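Local coordinates for protein nucleoporin NUP145 (Chaetomium thermophilum, PDB 5HB6) that probably serves as a structural component of the nuclear pore complex and a docking partner for transport factors, here represented by its autoproteolytic domain, at residues A[48-51]-A[52-55]. The protein carries 1 engineered substitution. Sequence-based numbering, arbitrary orientation. Where two conformers were deposited one is given.
With SO4 (sulfate ion), chain D.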
loop_
_atom_site.group_PDB
_atom_site.type_symbol
_atom_site.label_atom_id
_atom_site.label_comp_id
_atom_site.label_asym_id
_atom_site.label_seq_id
_atom_site.Cartn_x
_atom_site.Cartn_y
_atom_site.Cartn_z
ATOM N N ILE A 48 5.592 4.125 -16.594
ATOM C CA ILE A 48 6.297 3.856 -15.348
ATOM C C ILE A 48 7.370 2.812 -15.626
ATOM O O ILE A 48 7.128 1.840 -16.351
ATOM C CB ILE A 48 5.301 3.376 -14.276
ATOM C CG1 ILE A 48 4.426 4.557 -13.850
ATOM C CG2 ILE A 48 6.029 2.781 -13.084
ATOM C CD1 ILE A 48 3.229 4.186 -13.021
ATOM N N ASN A 49 8.560 3.025 -15.060
ATOM C CA ASN A 49 9.689 2.112 -15.228
ATOM C C ASN A 49 9.562 0.981 -14.221
ATOM O O ASN A 49 9.895 1.135 -13.040
ATOM C CB ASN A 49 11.000 2.862 -15.032
ATOM C CG ASN A 49 12.230 1.979 -15.239
ATOM O OD1 ASN A 49 12.121 0.779 -15.499
ATOM N ND2 ASN A 49 13.413 2.584 -15.132
ATOM N N LEU A 50 9.084 -0.169 -14.688
ATOM C CA LEU A 50 8.832 -1.289 -13.796
ATOM C C LEU A 50 10.111 -1.875 -13.227
ATOM O O LEU A 50 10.051 -2.605 -12.235
ATOM C CB LEU A 50 8.046 -2.374 -14.524
ATOM C CG LEU A 50 6.677 -1.976 -15.051
ATOM C CD1 LEU A 50 6.197 -3.044 -16.013
ATOM C CD2 LEU A 50 5.720 -1.828 -13.898
ATOM N N ASP A 51 11.263 -1.577 -13.827
ATOM C CA ASP A 51 12.540 -2.029 -13.302
ATOM C C ASP A 51 13.100 -1.091 -12.247
ATOM O O ASP A 51 14.137 -1.396 -11.649
ATOM C CB ASP A 51 13.556 -2.182 -14.435
ATOM C CG ASP A 51 13.444 -3.522 -15.142
ATOM O OD1 ASP A 51 13.128 -4.535 -14.468
ATOM O OD2 ASP A 51 13.660 -3.562 -16.369
ATOM N N ASP A 52 12.452 0.042 -12.002
ATOM C CA ASP A 52 12.905 0.977 -10.989
ATOM C C ASP A 52 11.683 1.504 -10.265
ATOM O O ASP A 52 11.446 2.709 -10.162
ATOM C CB ASP A 52 13.743 2.099 -11.587
ATOM C CG ASP A 52 14.484 2.882 -10.530
ATOM O OD1 ASP A 52 14.717 2.311 -9.440
ATOM O OD2 ASP A 52 14.832 4.058 -10.784
ATOM N N LEU A 53 10.892 0.567 -9.756
ATOM C CA LEU A 53 9.686 0.851 -8.997
ATOM C C LEU A 53 9.895 0.589 -7.514
ATOM O O LEU A 53 9.671 1.482 -6.680
ATOM C CB LEU A 53 8.549 -0.028 -9.528
ATOM C CG LEU A 53 7.119 0.333 -9.139
ATOM C CD1 LEU A 53 6.145 -0.123 -10.233
ATOM C CD2 LEU A 53 6.766 -0.301 -7.819
ATOM N N PHE A 54 10.350 -0.612 -7.166
ATOM C CA PHE A 54 10.519 -0.990 -5.768
ATOM C C PHE A 54 11.559 -0.092 -5.119
ATOM O O PHE A 54 12.683 0.029 -5.618
ATOM C CB PHE A 54 11.014 -2.438 -5.672
ATOM C CG PHE A 54 10.105 -3.477 -6.291
ATOM C CD1 PHE A 54 8.714 -3.408 -6.200
ATOM C CD2 PHE A 54 10.679 -4.558 -6.932
ATOM C CE1 PHE A 54 7.951 -4.394 -6.757
ATOM C CE2 PHE A 54 9.908 -5.545 -7.462
ATOM C CZ PHE A 54 8.538 -5.465 -7.386
ATOM N N GLY A 55 11.201 0.503 -3.983
ATOM C CA GLY A 55 12.147 1.322 -3.258
ATOM C C GLY A 55 12.434 2.670 -3.873
ATOM O O GLY A 55 13.241 3.428 -3.318
HETATM S S SO4 D . 9.568 -1.275 -18.283
HETATM O O1 SO4 D . 8.605 -0.434 -17.567
HETATM O O2 SO4 D . 8.835 -2.219 -19.125
HETATM O O3 SO4 D . 10.421 -1.957 -17.308
HETATM O O4 SO4 D . 10.415 -0.438 -19.125
HETATM O O HOH W 1 13.625 5.091 -13.489
HETATM O O HOH W 2 11.381 -2.260 -9.325
#
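Asn-49 and Asp-52 close a type I beta turn, with Leu-50 and Asp-51 at its corner, in the loop between strands 35-39 and 58-61. The turn bond runs from Asp-52 N to Asn-49 O at 3.0 Å, the donor standing well above the carbonyl plane. Nested on it is an Asx turn: Asn-49 CG lies anti to the backbone N (chi1 -178°), which carries the side-chain amide forward beside the chain, where OD1 accepts from Asp-51 N at 3.0 Å, the donor 45° out of the amide carbonyl plane. The other end of the amide, ND2, passes 3.6 Å from Asp-52 CB and donates to a water that in turn donates to Asp-52 OD2. A second water accepts from Leu-53 N and donates to Leu-50 O, bridging the backbone where Leu-53 N has only a poorly angled approach to Asn-49 O.

On the apolar side Leu-50 and Leu-53 lie alongside each other, Leu-50 CD2 and Leu-53 CD1 being 4.1 Å apart. Ile-48 CG2 meets that same Leu-53 methyl at 4.1 Å; Leu-53 was modelled in two conformers, which makes this methyl packing less certain. The Leu-50 side chain also rests on Met-6 and Ile-13. A sulfate, probably from the crystallisation liquor, takes a nearly straight hydrogen bond (178°) from Leu-50 N to its O1 at 2.9 Å, and that oxygen also sits 3.5 Å from Leu-50 CG. With an alanine at Leu-50, a gap would probably open beside Met-6 and Ile-13.

Arg-14 and Arg-21 also hydrogen-bond the sulfate, while Asp-51 OD1 forms a salt bridge to Arg-14 and Asp-52 OD1 a hydrogen bond to Thr-56. Leu-50 packs against helix 10-14 and strand 4-7, with Leu-53 reaching Val-29 of strand 28-31 and Phe-27 just before it.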